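Local coordinates for acetylene hydratase (Pelobacter acetylenicus, PDB 2E7Z), which catalyses the hydration of acetylene to acetaldehyde with a tungsten-bis(molybdopterin guanine dinucleotide) cofactor and a [4Fe-4S] cluster, at residues A[590-603]-A[714-726]. Residues are numbered along the deposited sequence; the frame is centred on the assembly and turned at random.
Sequences LAKEYPLILFAGLR and PNLRGGILAKAYK. With MGD (2-amino-5,6-dimercapto-7-methyl-3,7,8a,9-tetrahydro-8-oxa-1,3,9,10-tetraaza-anthracen-4-one guanosine dinucleotide), chain F.
Phe599 and Arg717, a non-hydrogen-bonded antiparallel pair, run side by side to the MGD cofactor. Arg717 is extended from CG to NE; one face of its guanidinium sits over Phe599 CE1, whose distance to Arg717 NH1 is 3.6 Å, with the two planes 58° apart. Its NH2 reaches MGD O2B (3.2 Å) and a water that accepts from NH2 and donates to Ala600 O. Phe599, with CG anti to the backbone N (chi1 157°), turns one ring face to the guanine, CE1 lying 3.2 Å from MGD C8, while CZ and CE2 meet the ribose. With Phe599 cut back to an alanine, a gap would probably open beneath C8 and C2', uncovering one guanidinium face. Arg603 grips MGD O1B through its backbone N (2.6 Å); its side chain bends at chi2 along the pterin, and NH1 hydrogen-bonds O17 of the other bound MGD.

At the other end, Lys723 starts with CG between the backbone N and carbonyl carbon (chi1 62°) and bends at chi3. That path sets CE over a face of the Tyr594 ring, a CH-pi contact 3.9 Å from its centroid, with NZ in an off-centre cation-pi approach, and brings NZ into a salt bridge with Glu593 OE2 (2.6 Å), through its anti lone pair. A water joins NZ to Tyr594 OH. Between these ends, Leu721 CD2 packs on Ile597 CD1 (3.6 Å), and Leu598 lies alongside Ile720.

Backbone bonds pair Leu596 with Ala722 in both directions; the register then slips by two, a beta bulge, as the chain turns at Gly718 and Gly719. Within the mixed sheet, strand 596-600 lies between 720-726 and 668-671, strand 644-648 flanks 720-726 beyond, and helix 588-593 sets Ala591 against Leu721.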
# COMPACT_ATOMS: atom_id res chain seq x y z
N LEU A 590 3.81 29.82 11.77
CA LEU A 590 4.52 28.57 12.10
C LEU A 590 5.68 28.34 11.14
O LEU A 590 6.74 27.84 11.54
CB LEU A 590 3.56 27.38 12.04
CG LEU A 590 4.10 26.05 12.56
CD1 LEU A 590 4.61 26.17 14.01
CD2 LEU A 590 3.04 24.97 12.43
N ALA A 591 5.48 28.71 9.88
CA ALA A 591 6.50 28.54 8.85
C ALA A 591 7.76 29.40 9.10
O ALA A 591 8.82 29.16 8.51
CB ALA A 591 5.90 28.79 7.46
N LYS A 592 7.67 30.38 9.99
CA LYS A 592 8.89 31.10 10.36
C LYS A 592 9.85 30.20 11.13
O LYS A 592 11.06 30.31 10.97
CB LYS A 592 8.59 32.35 11.17
CG LYS A 592 7.90 33.42 10.35
CD LYS A 592 7.55 34.61 11.21
CE LYS A 592 6.59 35.52 10.47
NZ LYS A 592 6.11 36.61 11.37
N GLU A 593 9.31 29.30 11.96
CA GLU A 593 10.13 28.40 12.74
C GLU A 593 10.40 27.10 11.99
O GLU A 593 11.48 26.52 12.13
CB GLU A 593 9.46 28.07 14.09
CG GLU A 593 10.32 27.11 14.94
CD GLU A 593 9.75 26.80 16.31
OE1 GLU A 593 8.80 27.47 16.73
OE2 GLU A 593 10.28 25.86 16.95
N TYR A 594 9.40 26.68 11.21
CA TYR A 594 9.46 25.44 10.43
C TYR A 594 9.28 25.82 8.96
O TYR A 594 8.17 25.77 8.44
CB TYR A 594 8.33 24.49 10.84
CG TYR A 594 8.35 24.03 12.28
CD1 TYR A 594 7.70 24.76 13.27
CD2 TYR A 594 8.98 22.84 12.63
CE1 TYR A 594 7.68 24.30 14.61
CE2 TYR A 594 8.98 22.39 13.96
CZ TYR A 594 8.33 23.13 14.93
OH TYR A 594 8.32 22.67 16.24
N PRO A 595 10.37 26.26 8.31
CA PRO A 595 10.25 26.87 6.98
C PRO A 595 10.08 25.91 5.80
O PRO A 595 9.78 26.37 4.68
CB PRO A 595 11.55 27.67 6.84
CG PRO A 595 12.52 26.98 7.70
CD PRO A 595 11.76 26.25 8.79
N LEU A 596 10.28 24.61 6.05
CA LEU A 596 10.33 23.63 4.95
C LEU A 596 9.03 22.85 4.84
O LEU A 596 8.51 22.42 5.85
CB LEU A 596 11.47 22.64 5.16
CG LEU A 596 12.88 23.23 5.35
CD1 LEU A 596 13.84 22.20 5.92
CD2 LEU A 596 13.41 23.81 4.04
N ILE A 597 8.51 22.67 3.63
CA ILE A 597 7.39 21.76 3.39
C ILE A 597 7.92 20.33 3.28
O ILE A 597 8.87 20.07 2.53
CB ILE A 597 6.56 22.20 2.14
CG1 ILE A 597 5.67 23.42 2.49
CG2 ILE A 597 5.73 21.05 1.56
CD1 ILE A 597 4.50 23.14 3.45
N LEU A 598 7.32 19.41 4.04
CA LEU A 598 7.81 18.03 4.11
C LEU A 598 7.23 17.10 3.06
O LEU A 598 6.04 17.11 2.79
CB LEU A 598 7.44 17.44 5.48
CG LEU A 598 7.96 16.03 5.80
CD1 LEU A 598 9.46 16.10 6.08
CD2 LEU A 598 7.20 15.47 6.99
N PHE A 599 8.12 16.27 2.54
CA PHE A 599 7.78 15.11 1.72
C PHE A 599 8.44 13.88 2.37
O PHE A 599 9.65 13.78 2.38
CB PHE A 599 8.30 15.38 0.28
CG PHE A 599 8.53 14.13 -0.54
CD1 PHE A 599 7.66 13.04 -0.45
CD2 PHE A 599 9.57 14.09 -1.48
CE1 PHE A 599 7.87 11.91 -1.20
CE2 PHE A 599 9.79 12.94 -2.24
CZ PHE A 599 8.92 11.85 -2.10
N ALA A 600 7.65 12.96 2.92
CA ALA A 600 8.19 11.69 3.42
C ALA A 600 7.99 10.61 2.37
O ALA A 600 6.87 10.35 1.97
CB ALA A 600 7.46 11.28 4.72
N GLY A 601 9.09 10.00 1.92
CA GLY A 601 9.02 9.00 0.87
C GLY A 601 10.24 9.05 -0.02
O GLY A 601 11.35 9.34 0.45
N LEU A 602 10.02 8.80 -1.31
CA LEU A 602 11.05 8.67 -2.35
C LEU A 602 11.73 7.32 -2.19
O LEU A 602 12.62 7.13 -1.37
CB LEU A 602 12.05 9.85 -2.40
CG LEU A 602 12.59 10.17 -3.82
CD1 LEU A 602 13.65 11.25 -3.71
CD2 LEU A 602 13.17 9.01 -4.54
N ARG A 603 11.23 6.38 -2.98
CA ARG A 603 11.70 5.01 -2.89
C ARG A 603 13.11 4.89 -3.46
O ARG A 603 13.44 5.53 -4.47
CB ARG A 603 10.75 4.08 -3.62
CG ARG A 603 9.32 4.17 -3.14
CD ARG A 603 9.15 3.90 -1.65
NE ARG A 603 7.74 3.94 -1.31
CZ ARG A 603 7.22 4.28 -0.13
NH1 ARG A 603 7.99 4.60 0.90
NH2 ARG A 603 5.91 4.29 0.01
N PRO A 714 -3.04 9.16 7.32
CA PRO A 714 -2.21 10.32 7.59
C PRO A 714 -1.63 11.00 6.34
O PRO A 714 -1.30 10.35 5.34
CB PRO A 714 -1.08 9.74 8.44
CG PRO A 714 -0.90 8.34 7.88
CD PRO A 714 -2.33 7.89 7.59
N ASN A 715 -1.47 12.31 6.46
CA ASN A 715 -0.86 13.11 5.43
C ASN A 715 0.67 13.02 5.57
O ASN A 715 1.22 13.28 6.66
CB ASN A 715 -1.37 14.54 5.59
CG ASN A 715 -0.59 15.54 4.77
OD1 ASN A 715 -0.95 15.85 3.63
ND2 ASN A 715 0.50 16.05 5.34
N LEU A 716 1.37 12.70 4.47
CA LEU A 716 2.83 12.52 4.42
C LEU A 716 3.51 13.36 3.33
O LEU A 716 4.73 13.51 3.33
CB LEU A 716 3.19 11.05 4.10
CG LEU A 716 3.34 10.11 5.26
CD1 LEU A 716 1.95 9.77 5.86
CD2 LEU A 716 4.11 8.87 4.80
N ARG A 717 2.70 13.84 2.38
CA ARG A 717 3.23 14.40 1.15
C ARG A 717 2.69 15.81 1.00
O ARG A 717 1.56 16.02 0.58
CB ARG A 717 2.86 13.49 -0.03
CG ARG A 717 3.61 12.18 -0.01
CD ARG A 717 3.23 11.26 -1.16
NE ARG A 717 3.96 10.01 -0.99
CZ ARG A 717 4.93 9.53 -1.78
NH1 ARG A 717 5.26 10.12 -2.93
NH2 ARG A 717 5.56 8.44 -1.41
N GLY A 718 3.53 16.77 1.40
CA GLY A 718 3.12 18.15 1.57
C GLY A 718 2.34 18.29 2.86
O GLY A 718 2.15 17.31 3.58
N GLY A 719 1.89 19.50 3.16
CA GLY A 719 0.89 19.70 4.21
C GLY A 719 1.41 19.66 5.62
O GLY A 719 0.64 19.74 6.58
N ILE A 720 2.73 19.58 5.74
CA ILE A 720 3.43 19.54 7.03
C ILE A 720 4.65 20.43 6.90
O ILE A 720 5.33 20.40 5.89
CB ILE A 720 3.91 18.10 7.38
CG1 ILE A 720 2.74 17.15 7.66
CG2 ILE A 720 4.84 18.10 8.58
CD1 ILE A 720 3.25 15.69 7.74
N LEU A 721 4.92 21.22 7.94
CA LEU A 721 6.11 22.05 7.98
C LEU A 721 7.20 21.38 8.82
O LEU A 721 6.92 20.62 9.78
CB LEU A 721 5.76 23.44 8.52
CG LEU A 721 4.83 24.28 7.63
CD1 LEU A 721 4.14 25.38 8.45
CD2 LEU A 721 5.58 24.86 6.42
N ALA A 722 8.44 21.66 8.44
CA ALA A 722 9.61 21.09 9.09
C ALA A 722 10.76 22.10 9.19
O ALA A 722 10.84 23.07 8.41
CB ALA A 722 10.08 19.85 8.36
N LYS A 723 11.64 21.85 10.15
CA LYS A 723 12.92 22.56 10.24
C LYS A 723 14.05 21.55 10.16
O LYS A 723 13.87 20.36 10.48
CB LYS A 723 13.03 23.36 11.53
CG LYS A 723 12.99 22.50 12.80
CD LYS A 723 13.32 23.29 14.06
CE LYS A 723 12.12 24.00 14.58
NZ LYS A 723 12.26 24.38 16.03
N ALA A 724 15.22 22.02 9.71
CA ALA A 724 16.39 21.17 9.62
C ALA A 724 17.54 21.88 10.31
O ALA A 724 17.74 23.09 10.11
CB ALA A 724 16.72 20.89 8.18
N TYR A 725 18.29 21.15 11.12
CA TYR A 725 19.41 21.74 11.87
C TYR A 725 20.53 20.73 12.13
O TYR A 725 20.28 19.52 12.14
CB TYR A 725 18.91 22.42 13.16
CG TYR A 725 18.10 21.52 14.08
CD1 TYR A 725 16.73 21.40 13.93
CD2 TYR A 725 18.72 20.81 15.10
CE1 TYR A 725 15.97 20.57 14.79
CE2 TYR A 725 17.98 19.98 15.95
CZ TYR A 725 16.61 19.86 15.79
OH TYR A 725 15.91 19.05 16.64
N LYS A 726 21.76 21.21 12.32
CA LYS A 726 22.91 20.34 12.54
C LYS A 726 22.78 19.51 13.81
O LYS A 726 22.23 19.99 14.82
CB LYS A 726 24.22 21.16 12.58
CG LYS A 726 25.02 21.20 11.27
CD LYS A 726 25.63 22.60 10.94
CE LYS A 726 26.51 23.19 12.05
NZ LYS A 726 27.99 23.08 11.79
PB MGD F . 8.51 7.72 -4.28
O1B MGD F . 9.75 7.16 -4.92
O2B MGD F . 8.41 7.73 -2.78
O3B MGD F . 7.20 6.94 -4.81
O3A MGD F . 6.53 4.85 -5.97
PA MGD F . 6.86 6.38 -6.28
O1A MGD F . 5.57 7.07 -6.65
O2A MGD F . 8.02 6.42 -7.26
O5' MGD F . 8.31 9.23 -4.81
C5' MGD F . 8.35 9.41 -6.21
C4' MGD F . 8.08 10.87 -6.54
O4' MGD F . 6.87 11.29 -5.91
C3' MGD F . 9.20 11.77 -6.02
O3' MGD F . 9.92 12.30 -7.13
C2' MGD F . 8.49 12.87 -5.25
O2' MGD F . 8.95 14.18 -5.54
C1' MGD F . 7.05 12.68 -5.72
N9 MGD F . 6.05 13.28 -4.82
C8 MGD F . 6.09 13.37 -3.47
N7 MGD F . 4.99 13.98 -2.97
C5 MGD F . 4.23 14.33 -4.04
C6 MGD F . 2.94 15.02 -4.26
O6 MGD F . 2.29 15.48 -3.29
N1 MGD F . 2.51 15.14 -5.52
C2 MGD F . 3.19 14.68 -6.59
N2 MGD F . 2.66 14.84 -7.82
N3 MGD F . 4.38 14.04 -6.46
C4 MGD F . 4.93 13.85 -5.24
C10 MGD F . 5.83 4.37 -4.82
C11 MGD F . 5.94 2.85 -4.96
O11 MGD F . 7.31 2.50 -5.16
C12 MGD F . 5.35 2.10 -3.78
S12 MGD F . 3.98 2.69 -2.98
C13 MGD F . 5.90 0.95 -3.35
S13 MGD F . 5.18 -0.02 -2.15
C14 MGD F . 7.21 0.48 -3.89
N15 MGD F . 8.29 0.83 -2.98
C16 MGD F . 9.56 0.72 -3.43
C17 MGD F . 10.74 0.66 -2.55
O17 MGD F . 10.63 0.72 -1.31
N18 MGD F . 11.95 0.54 -3.13
C19 MGD F . 12.12 0.50 -4.47
N19 MGD F . 13.37 0.37 -4.96
N20 MGD F . 11.08 0.56 -5.34
C21 MGD F . 9.82 0.67 -4.89
N22 MGD F . 8.79 0.74 -5.75
C23 MGD F . 7.46 1.09 -5.27
O HOH W 1 10.69 22.40 17.68
O HOH W 2 5.79 7.90 1.33